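Local coordinates for protein kappa-carrageenase (Zobellia galactanivorans, PDB 5OCR) that probably hydrolyses the marine polysaccharide kappa-carrageenan through its family 16 glycoside hydrolase domain, the part present in this chain, at residues 150-164 and 183-197. Sequence-based numbering, arbitrary orientation.
Sequences YEGHQDDIYDMDLNL and PQEQLNKWRAPWDPS. Unlike the reference sequence in segment 183-197: Trp-194 (reference Met). Residue 193 of segment 183-197 comes from a tag, linker or insertion.
Arg-191 meets Asp-156 end-on in a salt bridge, NH1 and NH2 each taking one carboxylate oxygen. The bond from Arg-191 NH2 to Asp-156 OD1 (2.9 Å) lies in the guanidinium plane on the syn lone pair and is nearly straight (167°), whereas NH1 reaches OD2 from a tilted position. The Arg-191 chain runs out straight (chi3 -175°), which carries the guanidinium past Asp-159; there NH1 makes a second salt bridge, its hydrogen bond to Asp-159 OD1 weak, and the three residues form one network. Tyr-158 CB lies over one face of the Arg-191 guanidinium, 3.6 Å above its plane. On the same sheet face, Lys-189 NZ forms salt bridges with Asp-155 OD2, Asp-161 OD1 and Asp-148, while Asp-161 OD2 is held by Gln-146 NE2; the lysine bends at its last torsion (chi4 -75°), and CE packs against Tyr-150 CB. Leu-187 CD1 makes a CH-pi contact over the Tyr-150 ring. On the opposite face, Met-160 SD sits at the edge of the Trp-190 indole, 3.7 Å from CE3, and Met-160 CE touches Ala-192, Pro-196 and the non-reference Trp-194.

Asp-156 OD2 also accepts from Tyr-158 N in an Asx turn, while Asp-156 N donates to Asp-159 OD2. Replacing Asp-156 by an alanine is likely to take from Arg-191 its end-on carboxylate partner and leave Tyr-158 N without its side-chain acceptor.

In the backbone, Met-160 and Trp-190 form a hydrogen-bonded antiparallel pair; Leu-162 N donates to Asn-188 O, and Asn-188 ND2 returns a bond to Leu-162 O. Strand 189-191 thus lies against strand 159-170, which also pairs with 134-144, an antiparallel arrangement characteristic of the GH16 beta-jellyroll.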
loop_
_atom_site.group_PDB
_atom_site.type_symbol
_atom_site.label_atom_id
_atom_site.label_comp_id
_atom_site.label_asym_id
_atom_site.label_seq_id
_atom_site.Cartn_x
_atom_site.Cartn_y
_atom_site.Cartn_z
ATOM N N TYR A 150 18.658 -2.696 0.318
ATOM C CA TYR A 150 18.948 -1.673 -0.730
ATOM C C TYR A 150 20.403 -1.282 -0.644
ATOM O O TYR A 150 20.854 -0.859 0.382
ATOM C CB TYR A 150 18.014 -0.444 -0.563
ATOM C CG TYR A 150 18.284 0.671 -1.540
ATOM C CD1 TYR A 150 18.182 0.469 -2.898
ATOM C CD2 TYR A 150 18.667 1.934 -1.096
ATOM C CE1 TYR A 150 18.432 1.517 -3.787
ATOM C CE2 TYR A 150 18.921 2.965 -1.982
ATOM C CZ TYR A 150 18.770 2.739 -3.291
ATOM O OH TYR A 150 19.092 3.747 -4.162
ATOM N N GLU A 151 21.158 -1.466 -1.711
ATOM C CA GLU A 151 22.559 -1.035 -1.699
ATOM C C GLU A 151 23.304 -1.462 -0.468
ATOM O O GLU A 151 23.878 -0.652 0.220
ATOM C CB GLU A 151 22.652 0.455 -1.891
ATOM C CG GLU A 151 22.139 0.779 -3.261
ATOM C CD GLU A 151 22.591 2.125 -3.766
ATOM O OE1 GLU A 151 22.674 2.225 -5.005
ATOM O OE2 GLU A 151 22.851 3.052 -2.950
ATOM N N GLY A 152 23.231 -2.752 -0.165
ATOM C CA GLY A 152 23.983 -3.276 0.931
ATOM C C GLY A 152 23.427 -2.976 2.327
ATOM O O GLY A 152 24.038 -3.415 3.300
ATOM N N HIS A 153 22.315 -2.212 2.435
ATOM C CA HIS A 153 21.638 -1.968 3.728
ATOM C C HIS A 153 20.429 -2.871 3.861
ATOM O O HIS A 153 19.511 -2.857 3.016
ATOM C CB HIS A 153 21.260 -0.488 3.887
ATOM C CG HIS A 153 21.042 -0.060 5.333
ATOM N ND1 HIS A 153 19.848 -0.264 6.002
ATOM C CD2 HIS A 153 21.904 0.573 6.250
ATOM C CE1 HIS A 153 19.954 0.207 7.277
ATOM N NE2 HIS A 153 21.205 0.713 7.439
ATOM N N GLN A 154 20.404 -3.677 4.938
ATOM C CA GLN A 154 19.274 -4.493 5.242
ATOM C C GLN A 154 18.329 -3.754 6.223
ATOM O O GLN A 154 18.732 -3.417 7.355
ATOM C CB GLN A 154 19.757 -5.814 5.883
ATOM C CG GLN A 154 18.574 -6.665 6.331
ATOM C CD GLN A 154 17.663 -7.013 5.198
ATOM O OE1 GLN A 154 18.073 -7.706 4.263
ATOM N NE2 GLN A 154 16.401 -6.548 5.254
ATOM N N ASP A 155 17.063 -3.519 5.829
ATOM C CA ASP A 155 16.161 -2.864 6.754
ATOM C C ASP A 155 15.652 -3.846 7.820
ATOM O O ASP A 155 15.645 -5.068 7.645
ATOM C CB ASP A 155 14.943 -2.320 5.996
ATOM C CG ASP A 155 15.265 -1.045 5.163
ATOM O OD1 ASP A 155 16.410 -0.449 5.242
ATOM O OD2 ASP A 155 14.325 -0.567 4.472
ATOM N N ASP A 156 15.149 -3.271 8.918
ATOM C CA ASP A 156 14.515 -4.061 9.994
ATOM C C ASP A 156 13.135 -3.444 10.229
ATOM O O ASP A 156 12.635 -2.676 9.393
ATOM C CB ASP A 156 15.338 -4.075 11.308
ATOM C CG ASP A 156 15.593 -2.661 11.889
ATOM O OD1 ASP A 156 16.545 -2.443 12.697
ATOM O OD2 ASP A 156 14.821 -1.716 11.600
ATOM N N ILE A 157 12.489 -3.891 11.300
ATOM C CA ILE A 157 11.089 -3.552 11.543
ATOM C C ILE A 157 10.857 -1.994 11.707
ATOM O O ILE A 157 9.772 -1.506 11.472
ATOM C CB ILE A 157 10.583 -4.312 12.764
ATOM C CG1 ILE A 157 9.045 -4.260 12.761
ATOM C CG2 ILE A 157 11.040 -3.643 14.048
ATOM C CD1 ILE A 157 8.282 -5.546 13.013
ATOM N N TYR A 158 11.878 -1.239 12.087
ATOM C CA TYR A 158 11.698 0.209 12.308
ATOM C C TYR A 158 11.722 1.028 10.998
ATOM O O TYR A 158 11.364 2.219 10.984
ATOM C CB TYR A 158 12.848 0.684 13.183
ATOM C CG TYR A 158 12.751 0.093 14.583
ATOM C CD1 TYR A 158 11.886 0.671 15.543
ATOM C CD2 TYR A 158 13.515 -1.011 14.948
ATOM C CE1 TYR A 158 11.819 0.134 16.840
ATOM C CE2 TYR A 158 13.403 -1.570 16.251
ATOM C CZ TYR A 158 12.570 -0.989 17.146
ATOM O OH TYR A 158 12.511 -1.496 18.455
ATOM N N ASP A 159 12.233 0.395 9.937
ATOM C CA ASP A 159 12.365 1.088 8.638
ATOM C C ASP A 159 11.049 0.981 7.852
ATOM O O ASP A 159 10.451 -0.100 7.785
ATOM C CB ASP A 159 13.487 0.445 7.816
ATOM C CG ASP A 159 14.871 0.595 8.538
ATOM O OD1 ASP A 159 15.230 1.723 8.933
ATOM O OD2 ASP A 159 15.612 -0.409 8.712
ATOM N N MET A 160 10.700 2.089 7.192
ATOM C CA MET A 160 9.578 2.025 6.230
ATOM C C MET A 160 9.901 2.655 4.911
ATOM O O MET A 160 10.847 3.423 4.782
ATOM C CB MET A 160 8.288 2.597 6.852
ATOM C CG MET A 160 8.414 4.093 7.060
ATOM S SD MET A 160 7.106 4.652 8.228
ATOM C CE MET A 160 7.432 3.841 9.775
ATOM N N ASP A 161 9.100 2.293 3.913
ATOM C CA ASP A 161 9.328 2.788 2.557
ATOM C C ASP A 161 8.115 3.558 2.106
ATOM O O ASP A 161 6.984 3.227 2.469
ATOM C CB ASP A 161 9.474 1.588 1.640
ATOM C CG ASP A 161 10.670 0.711 2.062
ATOM O OD1 ASP A 161 11.764 1.293 2.148
ATOM O OD2 ASP A 161 10.501 -0.501 2.387
ATOM N N LEU A 162 8.371 4.612 1.340
ATOM C CA LEU A 162 7.354 5.559 0.967
ATOM C C LEU A 162 7.598 5.869 -0.514
ATOM O O LEU A 162 7.773 7.013 -0.881
ATOM C CB LEU A 162 7.302 6.822 1.860
ATOM C CG LEU A 162 7.408 6.566 3.381
ATOM C CD1 LEU A 162 8.872 6.658 3.865
ATOM C CD2 LEU A 162 6.658 7.697 4.063
ATOM N N ASN A 163 7.470 4.880 -1.411
ATOM C CA ASN A 163 8.043 5.011 -2.763
ATOM C C ASN A 163 7.053 5.364 -3.859
ATOM O O ASN A 163 5.874 5.236 -3.621
ATOM C CB ASN A 163 8.585 3.631 -3.173
ATOM C CG ASN A 163 9.768 3.259 -2.325
ATOM O OD1 ASN A 163 10.488 4.133 -1.858
ATOM N ND2 ASN A 163 10.052 1.996 -2.215
ATOM N N LEU A 164 7.567 5.919 -4.956
ATOM C CA LEU A 164 6.738 6.130 -6.145
ATOM C C LEU A 164 7.077 5.114 -7.227
ATOM O O LEU A 164 8.237 4.739 -7.381
ATOM C CB LEU A 164 7.090 7.463 -6.788
ATOM C CG LEU A 164 6.754 8.656 -5.875
ATOM C CD1 LEU A 164 7.423 9.954 -6.364
ATOM C CD2 LEU A 164 5.291 8.813 -5.593
ATOM N N PRO A 183 16.336 6.603 -7.705
ATOM C CA PRO A 183 16.062 6.729 -6.329
ATOM C C PRO A 183 15.880 8.186 -5.882
ATOM O O PRO A 183 15.057 8.479 -4.949
ATOM C CB PRO A 183 17.323 6.123 -5.671
ATOM C CG PRO A 183 18.391 6.227 -6.725
ATOM C CD PRO A 183 17.617 5.890 -7.953
ATOM N N GLN A 184 16.617 9.094 -6.541
ATOM C CA GLN A 184 16.445 10.538 -6.202
ATOM C C GLN A 184 15.046 11.038 -6.508
ATOM O O GLN A 184 14.552 11.893 -5.747
ATOM C CB GLN A 184 17.427 11.396 -6.979
ATOM C CG GLN A 184 17.551 12.773 -6.400
ATOM C CD GLN A 184 18.619 12.770 -5.372
ATOM O OE1 GLN A 184 18.465 12.220 -4.267
ATOM N NE2 GLN A 184 19.743 13.363 -5.739
ATOM N N GLU A 185 14.418 10.500 -7.592
ATOM C CA GLU A 185 13.095 10.895 -7.986
ATOM C C GLU A 185 11.965 10.118 -7.284
ATOM O O GLU A 185 10.863 10.665 -7.123
ATOM C CB GLU A 185 13.033 10.848 -9.514
ATOM C CG GLU A 185 14.154 11.772 -10.057
ATOM C CD GLU A 185 14.250 11.769 -11.558
ATOM O OE1 GLU A 185 13.259 11.376 -12.159
ATOM O OE2 GLU A 185 15.330 12.131 -12.121
ATOM N N GLN A 186 12.265 8.875 -6.864
ATOM C CA GLN A 186 11.200 7.942 -6.528
ATOM C C GLN A 186 11.332 7.152 -5.245
ATOM O O GLN A 186 10.395 6.528 -4.851
ATOM C CB GLN A 186 10.892 6.994 -7.672
ATOM C CG GLN A 186 10.416 7.716 -8.926
ATOM C CD GLN A 186 10.165 6.821 -10.065
ATOM O OE1 GLN A 186 10.476 7.189 -11.208
ATOM N NE2 GLN A 186 9.636 5.620 -9.798
ATOM N N LEU A 187 12.491 7.103 -4.629
ATOM C CA LEU A 187 12.674 6.229 -3.430
ATOM C C LEU A 187 12.665 7.096 -2.191
ATOM O O LEU A 187 13.518 8.002 -2.074
ATOM C CB LEU A 187 14.024 5.463 -3.537
ATOM C CG LEU A 187 14.279 4.390 -2.468
ATOM C CD1 LEU A 187 14.931 3.136 -3.089
ATOM C CD2 LEU A 187 15.212 4.925 -1.338
ATOM N N ASN A 188 11.830 6.722 -1.202
ATOM C CA ASN A 188 11.934 7.319 0.103
ATOM C C ASN A 188 12.008 6.245 1.174
ATOM O O ASN A 188 11.229 5.310 1.180
ATOM C CB ASN A 188 10.659 8.148 0.386
ATOM C CG ASN A 188 10.569 9.356 -0.472
ATOM O OD1 ASN A 188 11.494 10.166 -0.566
ATOM N ND2 ASN A 188 9.455 9.471 -1.168
ATOM N N LYS A 189 12.908 6.417 2.139
ATOM C CA LYS A 189 13.011 5.506 3.287
ATOM C C LYS A 189 12.947 6.411 4.525
ATOM O O LYS A 189 13.437 7.586 4.503
ATOM C CB LYS A 189 14.364 4.775 3.215
ATOM C CG LYS A 189 14.312 3.660 2.162
ATOM C CD LYS A 189 15.570 2.789 2.190
ATOM C CE LYS A 189 15.450 1.587 1.251
ATOM N NZ LYS A 189 14.540 0.528 1.829
ATOM N N TRP A 190 12.281 5.936 5.575
ATOM C CA TRP A 190 12.321 6.655 6.856
ATOM C C TRP A 190 12.382 5.668 7.959
ATOM O O TRP A 190 11.712 4.649 7.907
ATOM C CB TRP A 190 11.084 7.548 7.005
ATOM C CG TRP A 190 11.079 8.394 8.247
ATOM C CD1 TRP A 190 11.788 9.556 8.525
ATOM C CD2 TRP A 190 10.285 8.152 9.434
ATOM N NE1 TRP A 190 11.459 10.029 9.798
ATOM C CE2 TRP A 190 10.594 9.244 10.388
ATOM C CE3 TRP A 190 9.308 7.197 9.776
ATOM C CZ2 TRP A 190 9.978 9.326 11.638
ATOM C CZ3 TRP A 190 8.693 7.317 11.027
ATOM C CH2 TRP A 190 9.010 8.369 11.912
ATOM N N ARG A 191 13.234 5.926 8.978
ATOM C CA ARG A 191 13.322 5.117 10.171
ATOM C C ARG A 191 12.585 5.694 11.369
ATOM O O ARG A 191 12.850 6.882 11.805
ATOM C CB ARG A 191 14.821 4.811 10.506
ATOM C CG ARG A 191 14.869 3.796 11.628
ATOM C CD ARG A 191 16.423 3.558 11.926
ATOM N NE ARG A 191 16.544 2.493 12.940
ATOM C CZ ARG A 191 16.451 1.174 12.679
ATOM N NH1 ARG A 191 16.215 0.777 11.404
ATOM N NH2 ARG A 191 16.531 0.246 13.668
ATOM N N ALA A 192 11.631 4.912 11.935
ATOM C CA ALA A 192 10.762 5.419 13.020
ATOM C C ALA A 192 11.489 5.213 14.360
ATOM O O ALA A 192 12.339 4.287 14.458
ATOM C CB ALA A 192 9.446 4.601 12.998
ATOM N N PRO A 193 11.130 6.023 15.360
ATOM C CA PRO A 193 11.699 5.766 16.707
ATOM C C PRO A 193 10.848 4.742 17.482
ATOM O O PRO A 193 11.130 4.448 18.675
ATOM C CB PRO A 193 11.681 7.175 17.333
ATOM C CG PRO A 193 10.401 7.782 16.762
ATOM C CD PRO A 193 10.427 7.325 15.302
ATOM N N TRP A 194 9.814 4.158 16.868
ATOM C CA TRP A 194 8.899 3.177 17.510
ATOM C C TRP A 194 8.649 2.065 16.516
ATOM O O TRP A 194 8.933 2.220 15.325
ATOM C CB TRP A 194 7.533 3.869 17.862
ATOM C CG TRP A 194 7.205 5.039 16.957
ATOM C CD1 TRP A 194 7.254 6.413 17.223
ATOM C CD2 TRP A 194 6.664 4.941 15.586
ATOM N NE1 TRP A 194 6.840 7.148 16.141
ATOM C CE2 TRP A 194 6.476 6.309 15.116
ATOM C CE3 TRP A 194 6.325 3.891 14.760
ATOM C CZ2 TRP A 194 5.956 6.577 13.832
ATOM C CZ3 TRP A 194 5.868 4.164 13.463
ATOM C CH2 TRP A 194 5.659 5.470 13.029
ATOM N N ASP A 195 8.190 0.911 17.020
ATOM C CA ASP A 195 7.967 -0.245 16.179
ATOM C C ASP A 195 6.564 -0.061 15.546
ATOM O O ASP A 195 5.579 -0.103 16.260
ATOM C CB ASP A 195 7.979 -1.465 17.151
ATOM C CG ASP A 195 7.646 -2.761 16.450
ATOM O OD1 ASP A 195 7.061 -2.756 15.319
ATOM O OD2 ASP A 195 7.905 -3.833 17.060
ATOM N N PRO A 196 6.462 0.112 14.195
ATOM C CA PRO A 196 5.174 0.337 13.500
ATOM C C PRO A 196 4.202 -0.816 13.639
ATOM O O PRO A 196 2.994 -0.613 13.391
ATOM C CB PRO A 196 5.555 0.540 11.978
ATOM C CG PRO A 196 7.056 0.879 12.076
ATOM C CD PRO A 196 7.598 0.011 13.234
ATOM N N SER A 197 4.665 -2.009 13.995
ATOM C CA SER A 197 3.807 -3.156 14.137
ATOM C C SER A 197 3.095 -3.145 15.483
ATOM O O SER A 197 2.243 -3.986 15.658
ATOM C CB SER A 197 4.616 -4.470 13.960
ATOM O OG SER A 197 5.429 -4.806 15.106
#